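Local coordinates for uncharacterized protein YLR132C (PDB 6PFQ) that probably acts as a U6 snRNA exonuclease of the 2H phosphodiesterase superfamily, with a pocket that binds uridine monophosphate, at residues F11-L16 with T211-L216; V61-T66 with K128-I133; S93-L98 with R124-P129; L115-S120 with D189-L194. All coordinates share one frame; numbering follows the deposited sequence.

Contact 1 of 4, residues F11-L16 with T211-L216; sequences FLFLEL and TSVITL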
loop_
_atom_site.group_PDB
_atom_site.type_symbol
_atom_site.label_atom_id
_atom_site.label_comp_id
_atom_site.label_asym_id
_atom_site.label_seq_id
_atom_site.Cartn_x
_atom_site.Cartn_y
_atom_site.Cartn_z
ATOM N N PHE A 11 7.442 0.953 -11.129
ATOM C CA PHE A 11 6.313 0.782 -10.215
ATOM C C PHE A 11 5.748 2.164 -9.910
ATOM O O PHE A 11 6.507 3.109 -9.722
ATOM C CB PHE A 11 6.814 0.038 -8.941
ATOM C CG PHE A 11 6.005 0.261 -7.663
ATOM C CD1 PHE A 11 4.788 -0.395 -7.455
ATOM C CD2 PHE A 11 6.516 1.038 -6.625
ATOM C CE1 PHE A 11 4.051 -0.218 -6.256
ATOM C CE2 PHE A 11 5.796 1.222 -5.414
ATOM C CZ PHE A 11 4.564 0.587 -5.223
ATOM N N LEU A 12 4.418 2.274 -9.860
ATOM C CA LEU A 12 3.728 3.547 -9.673
ATOM C C LEU A 12 3.044 3.574 -8.315
ATOM O O LEU A 12 2.486 2.564 -7.888
ATOM C CB LEU A 12 2.664 3.750 -10.747
ATOM C CG LEU A 12 3.381 4.121 -12.044
ATOM C CD1 LEU A 12 2.580 3.652 -13.263
ATOM C CD2 LEU A 12 3.629 5.623 -12.057
ATOM N N PHE A 13 3.055 4.730 -7.647
ATOM C CA PHE A 13 2.423 4.810 -6.332
ATOM C C PHE A 13 2.103 6.263 -5.999
ATOM O O PHE A 13 2.537 7.184 -6.685
ATOM C CB PHE A 13 3.313 4.218 -5.229
ATOM C CG PHE A 13 4.691 4.856 -5.137
ATOM C CD1 PHE A 13 5.706 4.490 -6.015
ATOM C CD2 PHE A 13 4.980 5.775 -4.125
ATOM C CE1 PHE A 13 6.994 5.062 -5.898
ATOM C CE2 PHE A 13 6.244 6.337 -4.002
ATOM C CZ PHE A 13 7.243 5.974 -4.866
ATOM N N LEU A 14 1.251 6.435 -4.980
ATOM C CA LEU A 14 0.956 7.713 -4.329
ATOM C C LEU A 14 1.718 7.759 -3.017
ATOM O O LEU A 14 1.820 6.750 -2.314
ATOM C CB LEU A 14 -0.547 7.877 -4.005
ATOM C CG LEU A 14 -1.599 7.799 -5.094
ATOM C CD1 LEU A 14 -2.947 8.103 -4.546
ATOM C CD2 LEU A 14 -1.257 8.836 -6.170
ATOM N N GLU A 15 2.237 8.921 -2.670
ATOM C CA GLU A 15 2.969 9.104 -1.418
ATOM C C GLU A 15 2.126 9.945 -0.466
ATOM O O GLU A 15 1.585 10.983 -0.874
ATOM C CB GLU A 15 4.314 9.780 -1.704
ATOM C CG GLU A 15 5.100 10.129 -0.507
ATOM C CD GLU A 15 6.375 10.862 -0.903
ATOM O OE1 GLU A 15 7.357 10.176 -1.252
ATOM O OE2 GLU A 15 6.352 12.106 -0.897
ATOM N N LEU A 16 1.997 9.484 0.784
ATOM C CA LEU A 16 1.129 10.087 1.805
ATOM C C LEU A 16 1.991 10.530 2.986
ATOM O O LEU A 16 2.438 9.701 3.788
ATOM C CB LEU A 16 0.051 9.103 2.295
ATOM C CG LEU A 16 -0.683 8.315 1.212
ATOM C CD1 LEU A 16 -1.641 7.339 1.903
ATOM C CD2 LEU A 16 -1.468 9.291 0.301
ATOM N N THR A 211 16.541 2.390 -9.700
ATOM C CA THR A 211 16.842 2.872 -8.355
ATOM C C THR A 211 16.481 4.342 -8.176
ATOM O O THR A 211 16.830 4.938 -7.152
ATOM C CB THR A 211 18.314 2.653 -7.995
ATOM O OG1 THR A 211 19.140 3.489 -8.819
ATOM C CG2 THR A 211 18.708 1.173 -8.158
ATOM N N SER A 212 15.843 4.952 -9.164
ATOM C CA SER A 212 15.454 6.346 -9.075
ATOM C C SER A 212 13.945 6.460 -8.859
ATOM O O SER A 212 13.167 5.561 -9.203
ATOM C CB SER A 212 15.827 7.077 -10.354
ATOM O OG SER A 212 14.962 6.629 -11.376
ATOM N N VAL A 213 13.534 7.600 -8.311
ATOM C CA VAL A 213 12.125 7.926 -8.117
ATOM C C VAL A 213 11.834 9.193 -8.896
ATOM O O VAL A 213 12.586 10.167 -8.799
ATOM C CB VAL A 213 11.771 8.088 -6.630
ATOM C CG1 VAL A 213 10.283 8.417 -6.462
ATOM C CG2 VAL A 213 12.118 6.818 -5.876
ATOM N N ILE A 214 10.791 9.159 -9.719
ATOM C CA ILE A 214 10.396 10.313 -10.517
ATOM C C ILE A 214 9.001 10.741 -10.099
ATOM O O ILE A 214 8.214 9.952 -9.558
ATOM C CB ILE A 214 10.441 10.016 -12.028
ATOM C CG1 ILE A 214 9.449 8.905 -12.370
ATOM C CG2 ILE A 214 11.836 9.600 -12.429
ATOM C CD1 ILE A 214 9.206 8.707 -13.859
ATOM N N THR A 215 8.703 12.015 -10.334
ATOM C CA THR A 215 7.405 12.565 -9.973
ATOM C C THR A 215 6.587 12.813 -11.230
ATOM O O THR A 215 7.108 13.332 -12.219
ATOM C CB THR A 215 7.559 13.854 -9.160
ATOM O OG1 THR A 215 8.287 13.552 -7.967
ATOM C CG2 THR A 215 6.196 14.432 -8.774
ATOM N N LEU A 216 5.291 12.517 -11.150
ATOM C CA LEU A 216 4.381 12.575 -12.291
ATOM C C LEU A 216 3.248 13.498 -11.887
ATOM O O LEU A 216 2.317 13.064 -11.188
ATOM C CB LEU A 216 3.835 11.192 -12.649
ATOM C CG LEU A 216 4.619 10.224 -13.542
ATOM C CD1 LEU A 216 5.843 9.698 -12.856
ATOM C CD2 LEU A 216 3.726 9.064 -13.962
#

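Contact 2 of 4, residues V61-T66 with K128-I133; sequences VSLSET and KPVLSI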
loop_
_atom_site.group_PDB
_atom_site.type_symbol
_atom_site.label_atom_id
_atom_site.label_comp_id
_atom_site.label_asym_id
_atom_site.label_seq_id
_atom_site.Cartn_x
_atom_site.Cartn_y
_atom_site.Cartn_z
ATOM N N VAL A 61 0.094 4.440 -1.452
ATOM C CA VAL A 61 -0.893 3.607 -2.150
ATOM C C VAL A 61 -0.207 3.056 -3.395
ATOM O O VAL A 61 0.186 3.832 -4.271
ATOM C CB VAL A 61 -2.153 4.380 -2.551
ATOM C CG1 VAL A 61 -3.137 3.441 -3.304
ATOM C CG2 VAL A 61 -2.820 5.073 -1.359
ATOM N N SER A 62 -0.056 1.735 -3.475
ATOM C CA SER A 62 0.450 1.118 -4.704
ATOM C C SER A 62 -0.577 1.253 -5.823
ATOM O O SER A 62 -1.765 0.979 -5.623
ATOM C CB SER A 62 0.749 -0.366 -4.477
ATOM O OG SER A 62 1.738 -0.488 -3.486
ATOM N N LEU A 63 -0.107 1.653 -7.007
ATOM C CA LEU A 63 -0.951 1.848 -8.181
ATOM C C LEU A 63 -0.593 0.917 -9.326
ATOM O O LEU A 63 -1.337 0.867 -10.316
ATOM C CB LEU A 63 -0.855 3.303 -8.675
ATOM C CG LEU A 63 -1.316 4.347 -7.673
ATOM C CD1 LEU A 63 -1.026 5.794 -8.222
ATOM C CD2 LEU A 63 -2.791 4.178 -7.396
ATOM N N SER A 64 0.507 0.170 -9.219
ATOM C CA SER A 64 0.823 -0.866 -10.198
ATOM C C SER A 64 1.501 -2.024 -9.488
ATOM O O SER A 64 2.027 -1.877 -8.374
ATOM C CB SER A 64 1.743 -0.353 -11.318
ATOM O OG SER A 64 3.031 -0.122 -10.777
ATOM N N GLU A 65 1.493 -3.175 -10.164
ATOM C CA GLU A 65 2.388 -4.262 -9.810
ATOM C C GLU A 65 3.840 -3.839 -10.070
ATOM O O GLU A 65 4.113 -2.743 -10.569
ATOM C CB GLU A 65 2.026 -5.521 -10.611
ATOM C CG GLU A 65 2.056 -5.311 -12.108
ATOM C CD GLU A 65 1.356 -6.395 -12.913
ATOM O OE1 GLU A 65 0.219 -6.794 -12.575
ATOM O OE2 GLU A 65 1.965 -6.853 -13.908
ATOM N N THR A 66 4.788 -4.687 -9.651
ATOM C CA THR A 66 6.189 -4.505 -10.017
ATOM C C THR A 66 6.309 -4.782 -11.500
ATOM O O THR A 66 6.122 -5.925 -11.936
ATOM C CB THR A 66 7.093 -5.434 -9.211
ATOM O OG1 THR A 66 7.056 -5.049 -7.839
ATOM C CG2 THR A 66 8.515 -5.321 -9.692
ATOM N N LYS A 128 -9.550 5.205 -10.812
ATOM C CA LYS A 128 -9.834 4.325 -11.942
ATOM C C LYS A 128 -9.200 4.784 -13.251
ATOM O O LYS A 128 -8.623 3.935 -13.951
ATOM C CB LYS A 128 -11.350 4.166 -12.116
ATOM C CG LYS A 128 -11.708 3.184 -13.211
ATOM C CD LYS A 128 -13.208 2.916 -13.212
ATOM C CE LYS A 128 -13.583 1.886 -14.273
ATOM N NZ LYS A 128 -13.050 0.535 -13.933
ATOM N N PRO A 129 -9.220 6.065 -13.624
ATOM C CA PRO A 129 -8.576 6.437 -14.899
ATOM C C PRO A 129 -7.067 6.266 -14.871
ATOM O O PRO A 129 -6.473 5.982 -15.914
ATOM C CB PRO A 129 -8.988 7.902 -15.106
ATOM C CG PRO A 129 -10.042 8.174 -14.133
ATOM C CD PRO A 129 -9.926 7.202 -13.012
ATOM N N VAL A 130 -6.434 6.412 -13.697
ATOM C CA VAL A 130 -5.006 6.132 -13.565
ATOM C C VAL A 130 -4.735 4.645 -13.753
ATOM O O VAL A 130 -3.856 4.251 -14.519
ATOM C CB VAL A 130 -4.497 6.621 -12.193
ATOM C CG1 VAL A 130 -3.031 6.252 -11.972
ATOM C CG2 VAL A 130 -4.727 8.134 -12.038
ATOM N N LEU A 131 -5.478 3.787 -13.039
ATOM C CA LEU A 131 -5.265 2.353 -13.215
ATOM C C LEU A 131 -5.488 1.942 -14.667
ATOM O O LEU A 131 -4.788 1.063 -15.187
ATOM C CB LEU A 131 -6.196 1.572 -12.285
ATOM C CG LEU A 131 -5.900 1.783 -10.786
ATOM C CD1 LEU A 131 -6.764 0.790 -10.020
ATOM C CD2 LEU A 131 -4.448 1.554 -10.472
ATOM N N SER A 132 -6.462 2.568 -15.336
ATOM C CA SER A 132 -6.713 2.209 -16.728
ATOM C C SER A 132 -5.496 2.478 -17.594
ATOM O O SER A 132 -5.164 1.671 -18.464
ATOM C CB SER A 132 -7.927 2.961 -17.268
ATOM O OG SER A 132 -9.098 2.457 -16.668
ATOM N N ILE A 133 -4.813 3.598 -17.356
ATOM C CA ILE A 133 -3.593 3.901 -18.094
ATOM C C ILE A 133 -2.513 2.865 -17.808
ATOM O O ILE A 133 -1.828 2.391 -18.726
ATOM C CB ILE A 133 -3.116 5.322 -17.734
ATOM C CG1 ILE A 133 -4.112 6.357 -18.276
ATOM C CG2 ILE A 133 -1.718 5.577 -18.310
ATOM C CD1 ILE A 133 -4.038 7.674 -17.584
#

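Contact 3 of 4, residues S93-L98 with R124-P129; sequences SVPVAL and RGRLKP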
loop_
_atom_site.group_PDB
_atom_site.type_symbol
_atom_site.label_atom_id
_atom_site.label_comp_id
_atom_site.label_asym_id
_atom_site.label_seq_id
_atom_site.Cartn_x
_atom_site.Cartn_y
_atom_site.Cartn_z
ATOM N N SER A 93 -5.855 16.560 -8.862
ATOM C CA SER A 93 -5.474 15.984 -7.596
ATOM C C SER A 93 -6.397 14.800 -7.440
ATOM O O SER A 93 -7.445 14.750 -8.078
ATOM C CB SER A 93 -5.664 16.968 -6.444
ATOM O OG SER A 93 -7.046 17.187 -6.254
ATOM N N VAL A 94 -6.010 13.866 -6.584
ATOM C CA VAL A 94 -6.906 12.761 -6.260
ATOM C C VAL A 94 -7.003 12.692 -4.743
ATOM O O VAL A 94 -5.997 12.891 -4.037
ATOM C CB VAL A 94 -6.427 11.430 -6.855
ATOM C CG1 VAL A 94 -6.542 11.452 -8.384
ATOM C CG2 VAL A 94 -5.020 11.126 -6.411
ATOM N N PRO A 95 -8.185 12.434 -4.213
ATOM C CA PRO A 95 -8.348 12.289 -2.764
ATOM C C PRO A 95 -8.000 10.868 -2.353
ATOM O O PRO A 95 -8.193 9.908 -3.107
ATOM C CB PRO A 95 -9.840 12.578 -2.556
ATOM C CG PRO A 95 -10.474 12.071 -3.848
ATOM C CD PRO A 95 -9.457 12.292 -4.953
ATOM N N VAL A 96 -7.436 10.740 -1.154
ATOM C CA VAL A 96 -7.210 9.429 -0.567
ATOM C C VAL A 96 -7.902 9.391 0.786
ATOM O O VAL A 96 -7.560 10.153 1.703
ATOM C CB VAL A 96 -5.716 9.097 -0.436
ATOM C CG1 VAL A 96 -5.555 7.742 0.209
ATOM C CG2 VAL A 96 -5.062 9.066 -1.803
ATOM N N ALA A 97 -8.832 8.460 0.930
ATOM C CA ALA A 97 -9.517 8.240 2.199
ATOM C C ALA A 97 -9.829 6.757 2.243
ATOM O O ALA A 97 -9.718 6.060 1.229
ATOM C CB ALA A 97 -10.806 9.087 2.328
ATOM N N LEU A 98 -10.134 6.260 3.438
ATOM C CA LEU A 98 -10.212 4.822 3.687
ATOM C C LEU A 98 -11.614 4.417 4.126
ATOM O O LEU A 98 -12.370 5.218 4.684
ATOM C CB LEU A 98 -9.202 4.418 4.753
ATOM C CG LEU A 98 -7.807 4.955 4.320
ATOM C CD1 LEU A 98 -6.905 5.015 5.515
ATOM C CD2 LEU A 98 -7.242 4.101 3.148
ATOM N N ARG A 124 -11.281 5.196 -4.805
ATOM C CA ARG A 124 -11.034 4.237 -5.879
ATOM C C ARG A 124 -11.557 4.754 -7.204
ATOM O O ARG A 124 -10.905 4.585 -8.245
ATOM C CB ARG A 124 -11.671 2.890 -5.549
ATOM C CG ARG A 124 -11.080 2.331 -4.219
ATOM C CD ARG A 124 -11.352 0.823 -4.055
ATOM N NE ARG A 124 -11.278 0.398 -2.654
ATOM C CZ ARG A 124 -11.189 -0.873 -2.259
ATOM N NH1 ARG A 124 -11.043 -1.860 -3.159
ATOM N NH2 ARG A 124 -11.195 -1.161 -0.966
ATOM N N GLY A 125 -12.735 5.383 -7.182
ATOM C CA GLY A 125 -13.331 5.869 -8.418
ATOM C C GLY A 125 -12.469 6.910 -9.102
ATOM O O GLY A 125 -12.319 6.895 -10.324
ATOM N N ARG A 126 -11.870 7.815 -8.318
ATOM C CA ARG A 126 -10.993 8.826 -8.905
ATOM C C ARG A 126 -9.678 8.238 -9.397
ATOM O O ARG A 126 -9.063 8.801 -10.308
ATOM C CB ARG A 126 -10.711 9.934 -7.897
ATOM C CG ARG A 126 -11.944 10.769 -7.564
ATOM C CD ARG A 126 -12.539 11.407 -8.821
ATOM N NE ARG A 126 -13.403 12.531 -8.451
ATOM C CZ ARG A 126 -14.490 12.915 -9.112
ATOM N NH1 ARG A 126 -14.894 12.258 -10.186
ATOM N NH2 ARG A 126 -15.181 13.962 -8.685
ATOM N N LEU A 127 -9.242 7.103 -8.853
ATOM C CA LEU A 127 -8.036 6.477 -9.357
ATOM C C LEU A 127 -8.297 5.556 -10.547
ATOM O O LEU A 127 -7.343 5.144 -11.224
ATOM C CB LEU A 127 -7.345 5.692 -8.209
ATOM C CG LEU A 127 -6.588 6.584 -7.231
ATOM C CD1 LEU A 127 -6.160 5.791 -6.014
ATOM C CD2 LEU A 127 -5.342 7.159 -7.969
ATOM N N LYS A 128 -9.550 5.205 -10.812
ATOM C CA LYS A 128 -9.834 4.325 -11.942
ATOM C C LYS A 128 -9.200 4.784 -13.251
ATOM O O LYS A 128 -8.623 3.935 -13.951
ATOM C CB LYS A 128 -11.350 4.166 -12.116
ATOM C CG LYS A 128 -11.708 3.184 -13.211
ATOM C CD LYS A 128 -13.208 2.916 -13.212
ATOM C CE LYS A 128 -13.583 1.886 -14.273
ATOM N NZ LYS A 128 -13.050 0.535 -13.933
ATOM N N PRO A 129 -9.220 6.065 -13.624
ATOM C CA PRO A 129 -8.576 6.437 -14.899
ATOM C C PRO A 129 -7.067 6.266 -14.871
ATOM O O PRO A 129 -6.473 5.982 -15.914
ATOM C CB PRO A 129 -8.988 7.902 -15.106
ATOM C CG PRO A 129 -10.042 8.174 -14.133
ATOM C CD PRO A 129 -9.926 7.202 -13.012
#

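Contact 4 of 4, residues L115-S120 with D189-L194; sequences LAVGLS and DRLPLL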
loop_
_atom_site.group_PDB
_atom_site.type_symbol
_atom_site.label_atom_id
_atom_site.label_comp_id
_atom_site.label_asym_id
_atom_site.label_seq_id
_atom_site.Cartn_x
_atom_site.Cartn_y
_atom_site.Cartn_z
ATOM N N LEU A 115 -0.697 -4.890 7.643
ATOM C CA LEU A 115 -1.990 -4.480 8.175
ATOM C C LEU A 115 -2.414 -3.212 7.442
ATOM O O LEU A 115 -1.688 -2.212 7.479
ATOM C CB LEU A 115 -1.842 -4.206 9.680
ATOM C CG LEU A 115 -3.136 -3.794 10.386
ATOM C CD1 LEU A 115 -4.103 -4.988 10.481
ATOM C CD2 LEU A 115 -2.814 -3.227 11.799
ATOM N N ALA A 116 -3.581 -3.243 6.794
ATOM C CA ALA A 116 -3.984 -2.249 5.816
ATOM C C ALA A 116 -5.459 -1.912 6.008
ATOM O O ALA A 116 -6.220 -2.651 6.658
ATOM C CB ALA A 116 -3.728 -2.766 4.367
ATOM N N VAL A 117 -5.872 -0.801 5.388
ATOM C CA VAL A 117 -7.293 -0.470 5.218
ATOM C C VAL A 117 -7.526 -0.141 3.751
ATOM O O VAL A 117 -6.680 0.484 3.102
ATOM C CB VAL A 117 -7.712 0.718 6.128
ATOM C CG1 VAL A 117 -9.274 0.914 6.053
ATOM C CG2 VAL A 117 -7.222 0.449 7.596
ATOM N N GLY A 118 -8.644 -0.625 3.199
ATOM C CA GLY A 118 -8.940 -0.356 1.802
ATOM C C GLY A 118 -9.330 1.093 1.528
ATOM O O GLY A 118 -9.852 1.816 2.381
ATOM N N LEU A 119 -9.102 1.532 0.290
ATOM C CA LEU A 119 -9.527 2.890 -0.057
ATOM C C LEU A 119 -11.047 3.002 -0.137
ATOM O O LEU A 119 -11.749 2.051 -0.516
ATOM C CB LEU A 119 -8.951 3.308 -1.406
ATOM C CG LEU A 119 -7.689 4.209 -1.285
ATOM C CD1 LEU A 119 -6.553 3.448 -0.539
ATOM C CD2 LEU A 119 -7.203 4.654 -2.667
ATOM N N SER A 120 -11.544 4.201 0.170
ATOM C CA SER A 120 -12.982 4.467 0.054
ATOM C C SER A 120 -13.457 4.409 -1.403
ATOM O O SER A 120 -12.680 4.485 -2.367
ATOM C CB SER A 120 -13.305 5.849 0.640
ATOM O OG SER A 120 -12.848 6.856 -0.243
ATOM N N ASP A 189 -11.724 -1.270 17.291
ATOM C CA ASP A 189 -12.543 -0.211 17.893
ATOM C C ASP A 189 -12.044 1.189 17.570
ATOM O O ASP A 189 -12.812 2.150 17.698
ATOM C CB ASP A 189 -12.630 -0.363 19.425
ATOM C CG ASP A 189 -13.348 -1.641 19.850
ATOM O OD1 ASP A 189 -13.919 -2.339 18.992
ATOM O OD2 ASP A 189 -13.359 -1.951 21.051
ATOM N N ARG A 190 -10.765 1.353 17.224
ATOM C CA ARG A 190 -10.280 2.686 16.899
ATOM C C ARG A 190 -10.290 2.952 15.396
ATOM O O ARG A 190 -9.776 3.980 14.958
ATOM C CB ARG A 190 -8.859 2.910 17.437
ATOM C CG ARG A 190 -8.561 2.425 18.883
ATOM C CD ARG A 190 -8.985 3.482 19.953
ATOM N NE ARG A 190 -10.438 3.614 20.132
ATOM C CZ ARG A 190 -11.192 2.784 20.869
ATOM N NH1 ARG A 190 -10.647 1.728 21.473
ATOM N NH2 ARG A 190 -12.485 2.995 21.009
ATOM N N LEU A 191 -10.869 2.067 14.592
ATOM C CA LEU A 191 -10.906 2.352 13.164
ATOM C C LEU A 191 -11.722 3.589 12.795
ATOM O O LEU A 191 -11.311 4.288 11.850
ATOM C CB LEU A 191 -11.406 1.122 12.392
ATOM C CG LEU A 191 -10.264 0.116 12.144
ATOM C CD1 LEU A 191 -10.802 -1.130 11.447
ATOM C CD2 LEU A 191 -9.186 0.743 11.246
ATOM N N PRO A 192 -12.817 3.942 13.477
ATOM C CA PRO A 192 -13.490 5.202 13.101
ATOM C C PRO A 192 -12.582 6.401 13.242
ATOM O O PRO A 192 -12.616 7.299 12.392
ATOM C CB PRO A 192 -14.697 5.264 14.047
ATOM C CG PRO A 192 -15.026 3.798 14.285
ATOM C CD PRO A 192 -13.632 3.129 14.400
ATOM N N LEU A 193 -11.770 6.439 14.312
ATOM C CA LEU A 193 -10.802 7.516 14.490
ATOM C C LEU A 193 -9.785 7.530 13.350
ATOM O O LEU A 193 -9.411 8.593 12.843
ATOM C CB LEU A 193 -10.101 7.339 15.843
ATOM C CG LEU A 193 -8.928 8.273 16.140
ATOM C CD1 LEU A 193 -9.471 9.687 16.535
ATOM C CD2 LEU A 193 -8.037 7.702 17.245
ATOM N N LEU A 194 -9.292 6.350 12.958
ATOM C CA LEU A 194 -8.330 6.320 11.863
ATOM C C LEU A 194 -8.977 6.829 10.581
ATOM O O LEU A 194 -8.428 7.717 9.907
ATOM C CB LEU A 194 -7.786 4.895 11.695
ATOM C CG LEU A 194 -6.778 4.662 10.577
ATOM C CD1 LEU A 194 -5.972 3.401 10.903
ATOM C CD2 LEU A 194 -7.501 4.455 9.227
#

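Contact 1 of 4, residues F11-L16 with T211-L216
Leu12 and Leu216 stand on two strands that are next-but-one neighbours in an antiparallel sheet, their CA atoms 9.4 Å apart, with strand 204-209 running between them and pairing with both. No hydrogen bond joins 11-16 to 211-216 directly, and side chains reach past the middle strand to meet. They do so at two points. In the first, Leu12 and Leu216 bring methyl to methyl, CD2 of Leu12 lying 3.9 Å from CD2 of Leu216, the two side chains crossing at about a right angle. Each has CG anti to its own carbonyl carbon, which leaves the branched ends directed at one another. Helix 72-88 lies against this pair, Ile82 on Leu12 and Ile86 on Leu216. In the second, Phe13 swings its ring into the position between the backbone N and carbonyl carbon (chi1 57°), and CZ comes within 4.2 Å of CG1 of Val213, which approaches the ring obliquely. The Phe13 side chain is also about 4 Å from that of His60 and about 5 Å from that of Ser62, two residues that bind UMP. Both meetings are purely apolar and small. Backbone bonding through strand 204-209 holds the two strands in place, while dispersion forces make the direct contact: buried at Leu12 and Leu216, but open to solvent on the Val213 side of Phe13.

Contact 2 of 4, residues V61-T66 with K128-I133
The flat group that Leu131 meets is the peptide carbonyl of Leu63; no aromatic ring takes part. CD2 of Leu131 comes in beside the oxygen, from the CA side and only about 19° off the carbonyl plane, 3.2 Å from O of Leu63. That is a close approach for a methyl, and it leaves little room between residue 131 and the strand backbone. CG of Leu131 is anti to the carbonyl carbon of its own residue (chi1 -65°), a setting that carries the branched end back toward the strand. The Leu63 side chain leaves CA away from this oxygen and meets the helix with both methyls. Its CD1 rests 4.3 Å from CG1 of Val130, and its CD2 lies 4.4 Å from CD2 of Leu131, a looser touch. Residues 61-66 follow His60 in strand 59-68, an edge strand of the four-stranded sheet. His60, Val61 and Ser62 form one of the two HxS motifs of the 2H phosphodiesterases, and His60 and Ser62 bind UMP. Helix 121-137 packs against that strand just beyond the motif, kinked around Pro129 where the N atoms of 129 and 130 lack bonds to the preceding turn. Leu205 of strand 204-209 touches both Leu63 and Val130, joining them to the sheet interior. Beyond Leu63 the chain is braced by Ser64, whose OG donates to O of Glu65 at 2.8 Å, tilted 17° from that carbonyl plane, and also receives the N-H of Leu12.

Contact 3 of 4, residues S93-L98 with R124-P129
Pro95 and Arg126 make the closest touch between strand and helix: CD of the proline ring lies 3.9 Å from CG of Arg126 and 4.0 Å from CB of Arg126, the two side chains crossing obliquely. Only the aliphatic root of the arginine is used. Its chain bends at chi2 (-58°), and the guanidinium end leads away from the strand. Beside this outer pair, Val94 points toward the helix and divides its two methyls between neighbouring residues. CG1 of Val94 faces the backbone, 4.1 Å from O of Arg126. CG2, lodged between the N and the carbonyl carbon of Val94, turns inward to within 4.3 Å of CD2 of Leu127. The contact thus grades from a solvent-facing Pro95-Arg126 edge to a buried Val94-Leu127 pair, and no hydrogen bond crosses it. In the next shell the strand is held by backbone bonds from Val94 to Cys202 and from Val96 to Phe200, while OG of Ser93 bonds to NH1 of Arg201. Two residues before Arg126, Arg124 ties the helix to its surroundings, NE bonding to O of Leu119 and NH1 to O of Leu150. The turn itself is weakly bonded, for example from N of Lys128 to O of Arg124. Axes of strand 94-96 and helix 124-129 pass 7.9 Å apart with their directions 138° apart, so the helix runs roughly counter to the strand. Strand 94-99 itself lies between 112-119 and 200-202 in the six-stranded antiparallel sheet, and helix 121-137 leaves directly from the end of 112-119.

Contact 4 of 4, residues L115-S120 with D189-L194
Leu194, one of two leucines that meet Val117, donates its backbone N to O of Arg190 at 3.1 Å, closing the first turn of helix 191-197 with Arg190 in the N-cap position. This is a helix-on-sheet contact: the turn packs against strand 112-119, a member of the six-stranded antiparallel sheet that also carries the HxS motif of strand 154-161. That first turn brings Leu191 and Leu194, three residues apart, onto the same helix face, and both point at the strand. Val117 answers with a single methyl. With CG1 anti to the backbone N (chi1 -173°), CG2 lies anti to the carbonyl carbon and is shared by the two, while the side chains of Val117 and Leu191 slide past each other in opposite directions. Trp102 of strand 102-106 touches all three residues, and Leu98 touches Val117 and Leu194, so the group is embedded in apolar neighbours. The adjacent strand residue Ala116 touches instead His154 and Ser156, both UMP-binding. Val117 thus lies on the strand next to the one carrying these two residues, its side chain about 6 Å from that of His154. CG2 of Val117 sits 4.2 Å from CD2 of Leu191 and 4.3 Å from CD2 of Leu194.

How the contacts relate
Contacts 2 and 3 share helix 121-137: one turn faces strand 59-68, the preceding one strand 94-99, and Leu63 touches Leu127 between them. Contact 1 joins contact 2 through strand pairing, with Leu12 O and Leu63 N 2.9 Å apart, and meets contact 3 where Leu14 packs on Val96. Contact 4 lies on the other side of the chain's centre from contact 1 and is tied to contact 3 at Ser120 and Arg124. No hydrogen bond crosses any of the four; contacts 1 and 4 are purely apolar, whereas in 2 and 3 a methyl also meets a backbone carbonyl oxygen. Contacts 2 and 4 are core-like, contact 1 has an exposed valine, and contact 3 surfaces at Arg126.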